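PDB 3A79: toll-like receptor 6, Variable lymphocyte receptor B from Mus musculus, which probably pairs with TLR2 on the cell surface to sense diacylated bacterial lipopeptides, here as an ectodomain fused to part of a hagfish variable lymphocyte receptor. Local coordinates for residues Ser65-Pro70 / His94-Asn99; Val327-Asn332 / His345-Pro350; Ser353-Leu358 / Ser374-Leu379. All blocks are in the same frame, centred on the assembly; numbering follows the deposited sequence.

Contact 1 (Ser65-Pro70 / His94-Asn99); sequences SELRMP and HVFLFN
Leu-67 and Met-69 of segment 65-70 rest on Val-95, Phe-96, Leu-97 and Phe-98 of segment 94-99. No hydrogen bond joins the two segments, and the contact is held by apolar groups and one sulfur. The apolar part is led by Leu-67, with its CG 4.0 Å from Val-95 CG1. Its CD2 meets the Phe-96 ring obliquely, 3.8 Å from CZ, and the two side chains cross at about a right angle. Val-95 CG1 lies over the centre of the same ring, so the three side chains all touch one another. Val-95 CG2 rests on the backbone from Leu-67 O to Met-69 N, and Met-69 CG packs against Val-95 O. Phe-96 also touches Ile-72, Leu-102 and Met-120.

This is packing between successive turns of a leucine-rich repeat solenoid, in the TLR6 part of the fusion. Segment 65-70 lies between strands 56-58 and 80-82, and segment 94-99 between the short strand 90-91 and strand 104-106.

The sulfur contact belongs to Met-69. CG stands anti to the backbone N (chi1 -166°) and the chain runs straight on to SD, which reaches the edge of the Phe-98 ring. SD is 4.0 Å from Phe-98 CE1 and 75° off the ring normal, a Met-aromatic contact. SD also lies 4.2 Å from Leu-97 CB, and Leu-97 CG lies over one face of Phe-98, toward the rim. Replacing Met-69 with alanine would take away this sulfur and is likely to leave the Phe-98 edge without its partner and a gap beside Leu-97.

Hydrogen bonds within and around the segments shape both sides: Asn-99 N bonds Phe-96 O, Asn-99 ND2 holds Ile-72 O, and Met-69 O pairs with Ser-73 OG.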
loop_
_atom_site.group_PDB
_atom_site.type_symbol
_atom_site.label_atom_id
_atom_site.label_comp_id
_atom_site.label_asym_id
_atom_site.label_seq_id
_atom_site.Cartn_x
_atom_site.Cartn_y
_atom_site.Cartn_z
ATOM N N SER B 65 -12.148 39.612 -32.334
ATOM C CA SER B 65 -11.291 40.758 -32.023
ATOM C C SER B 65 -12.069 42.044 -31.772
ATOM O O SER B 65 -11.659 42.884 -30.969
ATOM C CB SER B 65 -10.261 40.977 -33.135
ATOM O OG SER B 65 -9.315 39.917 -33.168
ATOM N N GLU B 66 -13.185 42.204 -32.468
ATOM C CA GLU B 66 -14.059 43.344 -32.231
ATOM C C GLU B 66 -15.492 42.859 -32.096
ATOM O O GLU B 66 -15.865 41.835 -32.660
ATOM C CB GLU B 66 -13.935 44.372 -33.354
ATOM C CG GLU B 66 -14.081 43.795 -34.749
ATOM C CD GLU B 66 -14.092 44.867 -35.828
ATOM O OE1 GLU B 66 -13.862 46.050 -35.491
ATOM O OE2 GLU B 66 -14.331 44.527 -37.010
ATOM N N LEU B 67 -16.293 43.581 -31.328
ATOM C CA LEU B 67 -17.674 43.190 -31.124
ATOM C C LEU B 67 -18.577 44.362 -31.470
ATOM O O LEU B 67 -18.884 45.189 -30.609
ATOM C CB LEU B 67 -17.895 42.735 -29.677
ATOM C CG LEU B 67 -19.309 42.319 -29.257
ATOM C CD1 LEU B 67 -19.777 41.138 -30.070
ATOM C CD2 LEU B 67 -19.370 41.993 -27.776
ATOM N N ARG B 68 -18.979 44.436 -32.740
ATOM C CA ARG B 68 -19.842 45.514 -33.224
ATOM C C ARG B 68 -21.299 45.220 -32.910
ATOM O O ARG B 68 -21.667 44.068 -32.681
ATOM C CB ARG B 68 -19.675 45.709 -34.730
ATOM C CG ARG B 68 -18.324 46.263 -35.139
ATOM C CD ARG B 68 -17.886 47.400 -34.220
ATOM N NE ARG B 68 -16.793 48.184 -34.792
ATOM C CZ ARG B 68 -15.839 48.769 -34.075
ATOM N NH1 ARG B 68 -15.828 48.650 -32.751
ATOM N NH2 ARG B 68 -14.887 49.466 -34.683
ATOM N N MET B 69 -22.128 46.258 -32.902
ATOM C CA MET B 69 -23.547 46.074 -32.613
ATOM C C MET B 69 -24.206 45.060 -33.561
ATOM O O MET B 69 -24.845 44.105 -33.106
ATOM C CB MET B 69 -24.296 47.411 -32.641
ATOM C CG MET B 69 -25.695 47.365 -32.023
ATOM S SD MET B 69 -26.494 48.983 -31.962
ATOM C CE MET B 69 -26.682 49.322 -33.711
ATOM N N PRO B 70 -24.041 45.252 -34.885
ATOM C CA PRO B 70 -24.727 44.356 -35.820
ATOM C C PRO B 70 -24.291 42.913 -35.623
ATOM O O PRO B 70 -24.896 42.032 -36.222
ATOM C CB PRO B 70 -24.275 44.861 -37.198
ATOM C CG PRO B 70 -23.747 46.233 -36.968
ATOM C CD PRO B 70 -23.181 46.222 -35.585
ATOM N N HIS B 94 -22.324 50.152 -25.594
ATOM C CA HIS B 94 -23.544 50.555 -26.293
ATOM C C HIS B 94 -23.866 49.489 -27.337
ATOM O O HIS B 94 -25.019 49.273 -27.723
ATOM C CB HIS B 94 -23.382 51.937 -26.936
ATOM C CG HIS B 94 -24.636 52.458 -27.570
ATOM N ND1 HIS B 94 -25.705 52.923 -26.833
ATOM C CD2 HIS B 94 -24.994 52.582 -28.871
ATOM C CE1 HIS B 94 -26.666 53.312 -27.651
ATOM N NE2 HIS B 94 -26.261 53.115 -28.894
ATOM N N VAL B 95 -22.815 48.819 -27.782
ATOM C CA VAL B 95 -22.927 47.677 -28.669
ATOM C C VAL B 95 -24.064 46.717 -28.267
ATOM O O VAL B 95 -24.724 46.143 -29.129
ATOM C CB VAL B 95 -21.563 46.959 -28.730
ATOM C CG1 VAL B 95 -21.717 45.447 -28.653
ATOM C CG2 VAL B 95 -20.764 47.436 -29.949
ATOM N N PHE B 96 -24.302 46.569 -26.964
ATOM C CA PHE B 96 -25.370 45.702 -26.454
ATOM C C PHE B 96 -26.754 46.369 -26.408
ATOM O O PHE B 96 -27.625 45.944 -25.640
ATOM C CB PHE B 96 -25.035 45.197 -25.048
ATOM C CG PHE B 96 -23.739 44.462 -24.955
ATOM C CD1 PHE B 96 -22.662 45.017 -24.297
ATOM C CD2 PHE B 96 -23.598 43.211 -25.511
ATOM C CE1 PHE B 96 -21.462 44.342 -24.197
ATOM C CE2 PHE B 96 -22.394 42.529 -25.425
ATOM C CZ PHE B 96 -21.325 43.098 -24.765
ATOM N N LEU B 97 -26.967 47.402 -27.220
ATOM C CA LEU B 97 -28.192 48.191 -27.108
ATOM C C LEU B 97 -29.460 47.339 -27.153
ATOM O O LEU B 97 -30.408 47.600 -26.417
ATOM C CB LEU B 97 -28.244 49.305 -28.163
ATOM C CG LEU B 97 -29.584 50.040 -28.369
ATOM C CD1 LEU B 97 -30.258 50.451 -27.063
ATOM C CD2 LEU B 97 -29.415 51.253 -29.277
ATOM N N PHE B 98 -29.470 46.309 -27.996
ATOM C CA PHE B 98 -30.700 45.553 -28.238
ATOM C C PHE B 98 -30.830 44.254 -27.426
ATOM O O PHE B 98 -31.874 43.589 -27.459
ATOM C CB PHE B 98 -30.904 45.307 -29.741
ATOM C CG PHE B 98 -31.181 46.564 -30.530
ATOM C CD1 PHE B 98 -30.172 47.181 -31.260
ATOM C CD2 PHE B 98 -32.449 47.134 -30.536
ATOM C CE1 PHE B 98 -30.421 48.344 -31.989
ATOM C CE2 PHE B 98 -32.705 48.296 -31.259
ATOM C CZ PHE B 98 -31.688 48.900 -31.989
ATOM N N ASN B 99 -29.781 43.911 -26.689
ATOM C CA ASN B 99 -29.845 42.809 -25.739
ATOM C C ASN B 99 -30.231 43.328 -24.343
ATOM O O ASN B 99 -29.432 43.322 -23.402
ATOM C CB ASN B 99 -28.515 42.054 -25.697
ATOM C CG ASN B 99 -27.830 41.995 -27.053
ATOM O OD1 ASN B 99 -27.401 43.007 -27.600
ATOM N ND2 ASN B 99 -27.711 40.797 -27.589
#

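Contact 2 (Val327-Asn332 / His345-Pro350); sequences VFAEMN and HMVCPP
Ala-329 is the centre of this contact, with its methyl group directed at segment 345-350. Its CB lies 4.1 Å from Val-347 CG1 and 3.6 Å from Val-347 O. Met-346 comes in beside it, with SD 4.3 Å from Ala-329 CB. This sulfur also borders Phe-328 at its CB, while the Phe-328 ring leads away. Farther along, the Pro-349 ring lies against the backbone of Ala-329, with CB 4.0 Å from Ala-329 O. Glu-330 finishes the row. Its CG stands anti to the carbonyl carbon (chi1 -41°) and the chain then extends, laying CG and CD by Pro-350 CG, with Glu-330 CG 3.7 Å from it. The two side chains cross at about a right angle. No hydrogen bond links the segments.

The contact lies within the leucine-rich repeat solenoid of the TLR6 part, where the C-terminal end of helix 321-329 packs on the loop that runs from strand 335-339 to strand 357-359.

A second shell surrounds both partners. The chain leaves helical geometry at Glu-330, and Met-331 N donates to Phe-328 O at 3.0 Å across this exit. Asn-332 OD1 accepts from Trp-274 NE1, and Tyr-299 OH bonds Val-327 O. The Phe-328 ring is set against Leu-307 and Ile-309 of strand 306-314. On the loop side, Cys-348 is tied to Cys-373 by a disulfide, and Tyr-325 of the helix touches His-345, Met-346 and Val-347. The ring of His-345 stacks on an aromatic side chain of the other protein chain, and Val-347 packs on an aromatic residue there.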
loop_
_atom_site.group_PDB
_atom_site.type_symbol
_atom_site.label_atom_id
_atom_site.label_comp_id
_atom_site.label_asym_id
_atom_site.label_seq_id
_atom_site.Cartn_x
_atom_site.Cartn_y
_atom_site.Cartn_z
ATOM N N VAL B 327 4.447 20.718 14.067
ATOM C CA VAL B 327 3.802 21.978 13.702
ATOM C C VAL B 327 2.289 21.841 13.503
ATOM O O VAL B 327 1.546 22.790 13.740
ATOM C CB VAL B 327 4.451 22.562 12.436
ATOM C CG1 VAL B 327 3.580 23.638 11.812
ATOM C CG2 VAL B 327 5.839 23.088 12.764
ATOM N N PHE B 328 1.837 20.664 13.069
ATOM C CA PHE B 328 0.404 20.375 12.962
ATOM C C PHE B 328 -0.133 19.664 14.199
ATOM O O PHE B 328 -1.227 19.955 14.659
ATOM C CB PHE B 328 0.098 19.506 11.739
ATOM C CG PHE B 328 0.523 20.108 10.447
ATOM C CD1 PHE B 328 1.670 19.665 9.810
ATOM C CD2 PHE B 328 -0.218 21.118 9.866
ATOM C CE1 PHE B 328 2.071 20.224 8.615
ATOM C CE2 PHE B 328 0.180 21.679 8.668
ATOM C CZ PHE B 328 1.329 21.231 8.045
ATOM N N ALA B 329 0.624 18.711 14.725
ATOM C CA ALA B 329 0.114 17.882 15.805
ATOM C C ALA B 329 -0.246 18.722 17.024
ATOM O O ALA B 329 -1.288 18.511 17.652
ATOM C CB ALA B 329 1.116 16.810 16.159
ATOM N N GLU B 330 0.613 19.692 17.333
ATOM C CA GLU B 330 0.414 20.587 18.475
ATOM C C GLU B 330 -0.545 21.755 18.198
ATOM O O GLU B 330 -0.496 22.760 18.901
ATOM C CB GLU B 330 1.753 21.169 18.962
ATOM C CG GLU B 330 2.936 20.205 18.996
ATOM C CD GLU B 330 4.119 20.778 19.772
ATOM O OE1 GLU B 330 5.288 20.613 19.339
ATOM O OE2 GLU B 330 3.871 21.400 20.825
ATOM N N MET B 331 -1.400 21.644 17.184
ATOM C CA MET B 331 -2.357 22.715 16.887
ATOM C C MET B 331 -3.578 22.596 17.779
ATOM O O MET B 331 -4.044 21.487 18.057
ATOM C CB MET B 331 -2.790 22.714 15.415
ATOM C CG MET B 331 -1.734 23.223 14.452
ATOM S SD MET B 331 -2.262 23.246 12.727
ATOM C CE MET B 331 -1.037 24.387 12.092
ATOM N N ASN B 332 -4.086 23.742 18.226
ATOM C CA ASN B 332 -5.219 23.777 19.148
ATOM C C ASN B 332 -6.525 24.205 18.490
ATOM O O ASN B 332 -7.235 25.082 18.990
ATOM C CB ASN B 332 -4.919 24.650 20.367
ATOM C CG ASN B 332 -4.662 26.102 20.002
ATOM O OD1 ASN B 332 -4.348 26.419 18.854
ATOM N ND2 ASN B 332 -4.787 26.995 20.986
ATOM N N HIS B 345 3.052 9.700 7.962
ATOM C CA HIS B 345 2.751 9.622 9.389
ATOM C C HIS B 345 2.146 10.906 9.950
ATOM O O HIS B 345 2.181 11.961 9.313
ATOM C CB HIS B 345 4.038 9.314 10.158
ATOM C CG HIS B 345 3.802 8.748 11.523
ATOM N ND1 HIS B 345 3.368 7.456 11.725
ATOM C CD2 HIS B 345 3.937 9.295 12.753
ATOM C CE1 HIS B 345 3.247 7.232 13.020
ATOM N NE2 HIS B 345 3.581 8.334 13.666
ATOM N N MET B 346 1.586 10.805 11.150
ATOM C CA MET B 346 1.243 11.979 11.944
ATOM C C MET B 346 1.581 11.685 13.395
ATOM O O MET B 346 1.289 10.600 13.909
ATOM C CB MET B 346 -0.229 12.376 11.784
ATOM C CG MET B 346 -0.670 13.587 12.610
ATOM S SD MET B 346 0.304 15.085 12.332
ATOM C CE MET B 346 0.357 15.182 10.536
ATOM N N VAL B 347 2.224 12.651 14.038
ATOM C CA VAL B 347 2.668 12.522 15.417
ATOM C C VAL B 347 1.481 12.597 16.373
ATOM O O VAL B 347 0.487 13.249 16.079
ATOM C CB VAL B 347 3.701 13.621 15.742
ATOM C CG1 VAL B 347 3.789 13.866 17.217
ATOM C CG2 VAL B 347 5.054 13.236 15.191
ATOM N N CYS B 348 1.570 11.915 17.508
ATOM C CA CYS B 348 0.550 12.059 18.547
ATOM C C CYS B 348 0.746 13.395 19.310
ATOM O O CYS B 348 1.867 13.756 19.694
ATOM C CB CYS B 348 0.540 10.812 19.464
ATOM S SG CYS B 348 -0.475 10.840 20.978
ATOM N N PRO B 349 -0.341 14.162 19.486
ATOM C CA PRO B 349 -0.237 15.416 20.240
ATOM C C PRO B 349 0.497 15.212 21.579
ATOM O O PRO B 349 0.233 14.221 22.268
ATOM C CB PRO B 349 -1.701 15.788 20.488
ATOM C CG PRO B 349 -2.486 15.079 19.411
ATOM C CD PRO B 349 -1.694 13.917 18.945
ATOM N N PRO B 350 1.395 16.145 21.955
ATOM C CA PRO B 350 2.218 15.982 23.163
ATOM C C PRO B 350 1.390 16.168 24.433
ATOM O O PRO B 350 1.691 15.573 25.475
ATOM C CB PRO B 350 3.261 17.111 23.052
ATOM C CG PRO B 350 2.978 17.817 21.762
ATOM C CD PRO B 350 1.577 17.475 21.356
#

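Contact 3 (Ser353-Leu358 / Ser374-Leu379). With NAG (2-acetamido-2-deoxy-beta-D-glucopyranose), chain H.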
loop_
_atom_site.group_PDB
_atom_site.type_symbol
_atom_site.label_atom_id
_atom_site.label_comp_id
_atom_site.label_asym_id
_atom_site.label_seq_id
_atom_site.Cartn_x
_atom_site.Cartn_y
_atom_site.Cartn_z
ATOM N N SER B 353 -5.108 17.250 23.115
ATOM C CA SER B 353 -5.516 18.226 22.111
ATOM C C SER B 353 -7.020 18.410 22.125
ATOM O O SER B 353 -7.718 17.861 22.976
ATOM C CB SER B 353 -5.045 17.836 20.712
ATOM O OG SER B 353 -5.882 16.834 20.173
ATOM N N SER B 354 -7.514 19.197 21.178
ATOM C CA SER B 354 -8.929 19.518 21.132
ATOM C C SER B 354 -9.472 19.137 19.774
ATOM O O SER B 354 -10.638 19.379 19.465
ATOM C CB SER B 354 -9.167 21.001 21.428
ATOM O OG SER B 354 -8.398 21.820 20.569
ATOM N N PHE B 355 -8.609 18.534 18.965
ATOM C CA PHE B 355 -9.039 17.941 17.713
ATOM C C PHE B 355 -10.268 17.109 17.990
ATOM O O PHE B 355 -10.256 16.247 18.865
ATOM C CB PHE B 355 -7.960 17.025 17.143
ATOM C CG PHE B 355 -6.763 17.749 16.610
ATOM C CD1 PHE B 355 -5.487 17.282 16.874
ATOM C CD2 PHE B 355 -6.914 18.888 15.840
ATOM C CE1 PHE B 355 -4.383 17.937 16.387
ATOM C CE2 PHE B 355 -5.813 19.552 15.343
ATOM C CZ PHE B 355 -4.544 19.073 15.617
ATOM N N THR B 356 -11.335 17.377 17.258
ATOM C CA THR B 356 -12.508 16.523 17.312
ATOM C C THR B 356 -12.800 15.982 15.922
ATOM O O THR B 356 -13.699 15.161 15.741
ATOM C CB THR B 356 -13.733 17.258 17.882
ATOM O OG1 THR B 356 -14.147 18.290 16.980
ATOM C CG2 THR B 356 -13.385 17.866 19.228
ATOM N N PHE B 357 -12.015 16.445 14.952
ATOM C CA PHE B 357 -12.149 16.017 13.571
ATOM C C PHE B 357 -10.794 15.895 12.890
ATOM O O PHE B 357 -10.009 16.835 12.865
ATOM C CB PHE B 357 -13.027 16.988 12.807
ATOM C CG PHE B 357 -13.171 16.656 11.359
ATOM C CD1 PHE B 357 -14.181 15.812 10.929
ATOM C CD2 PHE B 357 -12.303 17.199 10.420
ATOM C CE1 PHE B 357 -14.316 15.509 9.588
ATOM C CE2 PHE B 357 -12.434 16.900 9.077
ATOM C CZ PHE B 357 -13.440 16.050 8.659
ATOM N N LEU B 358 -10.524 14.718 12.343
ATOM C CA LEU B 358 -9.267 14.455 11.659
ATOM C C LEU B 358 -9.531 13.735 10.341
ATOM O O LEU B 358 -10.250 12.741 10.306
ATOM C CB LEU B 358 -8.335 13.648 12.562
ATOM C CG LEU B 358 -7.751 14.467 13.714
ATOM C CD1 LEU B 358 -6.886 13.599 14.589
ATOM C CD2 LEU B 358 -6.959 15.666 13.196
ATOM N N SER B 374 -2.966 8.656 23.686
ATOM C CA SER B 374 -3.946 8.876 24.747
ATOM C C SER B 374 -4.312 10.346 24.848
ATOM O O SER B 374 -4.689 10.843 25.903
ATOM C CB SER B 374 -3.386 8.383 26.083
ATOM O OG SER B 374 -2.018 8.732 26.225
ATOM N N THR B 375 -4.227 11.036 23.727
ATOM C CA THR B 375 -4.210 12.478 23.743
ATOM C C THR B 375 -5.145 12.991 22.634
ATOM O O THR B 375 -5.085 14.143 22.202
ATOM C CB THR B 375 -2.746 12.931 23.588
ATOM O OG1 THR B 375 -2.461 14.004 24.486
ATOM C CG2 THR B 375 -2.418 13.307 22.158
ATOM N N LEU B 376 -6.019 12.095 22.185
ATOM C CA LEU B 376 -7.066 12.425 21.230
ATOM C C LEU B 376 -8.417 11.988 21.801
ATOM O O LEU B 376 -9.270 11.444 21.096
ATOM C CB LEU B 376 -6.797 11.747 19.882
ATOM C CG LEU B 376 -5.571 12.224 19.088
ATOM C CD1 LEU B 376 -5.258 11.261 17.962
ATOM C CD2 LEU B 376 -5.743 13.646 18.544
ATOM N N LYS B 377 -8.601 12.231 23.092
ATOM C CA LYS B 377 -9.806 11.796 23.779
ATOM C C LYS B 377 -11.017 12.656 23.433
ATOM O O LYS B 377 -12.130 12.360 23.849
ATOM C CB LYS B 377 -9.587 11.774 25.290
ATOM C CG LYS B 377 -8.743 10.619 25.801
ATOM C CD LYS B 377 -8.531 10.755 27.302
ATOM C CE LYS B 377 -7.597 9.695 27.853
ATOM N NZ LYS B 377 -8.261 8.376 27.923
ATOM N N ARG B 378 -10.807 13.728 22.679
ATOM C CA ARG B 378 -11.937 14.541 22.236
ATOM C C ARG B 378 -12.310 14.176 20.802
ATOM O O ARG B 378 -13.443 14.409 20.373
ATOM C CB ARG B 378 -11.661 16.050 22.392
ATOM C CG ARG B 378 -11.868 16.580 23.807
ATOM C CD ARG B 378 -11.355 18.015 23.953
ATOM N NE ARG B 378 -11.752 18.669 25.206
ATOM C CZ ARG B 378 -11.490 19.942 25.510
ATOM N NH1 ARG B 378 -10.822 20.717 24.656
ATOM N NH2 ARG B 378 -11.899 20.445 26.671
ATOM N N LEU B 379 -11.355 13.579 20.087
ATOM C CA LEU B 379 -11.527 13.170 18.683
ATOM C C LEU B 379 -12.752 12.303 18.421
ATOM O O LEU B 379 -12.855 11.192 18.943
ATOM C CB LEU B 379 -10.286 12.420 18.192
ATOM C CG LEU B 379 -10.302 11.983 16.733
ATOM C CD1 LEU B 379 -10.646 13.152 15.851
ATOM C CD2 LEU B 379 -8.955 11.409 16.359
HETATM C C1 NAG H . -6.057 3.494 27.980
HETATM C C2 NAG H . -6.130 4.088 29.388
HETATM C C3 NAG H . -5.888 3.049 30.484
HETATM C C4 NAG H . -6.835 1.860 30.272
HETATM C C5 NAG H . -6.674 1.305 28.847
HETATM C C6 NAG H . -7.644 0.160 28.536
HETATM C C7 NAG H . -5.668 6.421 29.431
HETATM C C8 NAG H . -7.014 6.634 30.068
HETATM N N2 NAG H . -5.189 5.183 29.482
HETATM O O3 NAG H . -5.999 3.613 31.784
HETATM O O4 NAG H . -6.587 0.889 31.281
HETATM O O5 NAG H . -6.848 2.317 27.863
HETATM O O6 NAG H . -8.849 0.635 27.971
HETATM O O7 NAG H . -5.066 7.350 28.894
#
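Ser-353 and Thr-375 make the main polar link between these segments. Ser-353 N donates to Thr-375 O at 3.2 Å in a nearly straight bond, 175° at the hydrogen. The donor approaches tilted 29° from the carbonyl plane. Ser-353 OG gives a second, weak bond to the same oxygen. That hydroxyl also receives a weak bond from Phe-355 N, so it takes part in two weak bonds, one across the contact and one within its own segment.

The apolar contacts are built on leucines. Leu-358 CD1 meets Leu-379 CD2 at 3.5 Å, and the side chains cross at about a right angle. Leu-379 stands with CG anti to its own nitrogen (chi1 -178°), which also brings Leu-379 CD1 against the backbone of Thr-356, 3.6 Å from Thr-356 C. Leu-376 CD2 comes in at the edge of the Phe-355 ring, 4.0 Å from Phe-355 CD1. One face of this ring is covered near its rim by Leu-358 CD2. Leu-336 of strand 335-339 touches both Phe-355 and Leu-358.

Arg-378 is extended from CG to NE, with CD by Ser-353 O. Its NH1 lies 3.6 Å from Ser-354 CB, which sits in the guanidinium plane at its edge. Nearer the backbone, Thr-356 CG2 packs 4.0 Å from Arg-378 CB.

The acetyl group of an attached glycan lies beside segment 374-379. NAG O7 is 3.4 Å from Ser-374 CB, and the end of Lys-377 lies by the same group.

Thr-356 has backbone bonds to Lys-334, just before strand 335-339, and to Gln-380 and Thr-381, where strand 381-383 begins. Successive coils stacked in this way, with leucines pointing into the interior beneath the parallel strands, are characteristic of the leucine-rich repeat solenoid.

All three contacts lie in the TLR6 part and follow one another along the chain, with none nested or crossed. Contact 1 closes a loop that contains strands 80-82 and 90-91 and joins neighbouring coils near the N-terminal end. Contact 2 closes a loop through strand 335-339 and joins the end of helix 321-329 to the next loop. Contact 3 joins the approaches to strands 357-359 and 381-383. Contact 1 is about 59 Å from contact 2 and 60 Å from contact 3, centre to centre. Contacts 2 and 3, about 10 Å apart between centres, touch where Thr-375 packs on Cys-348 and Pro-349, and where Phe-355 meets the backbone of Ala-329 and Met-331.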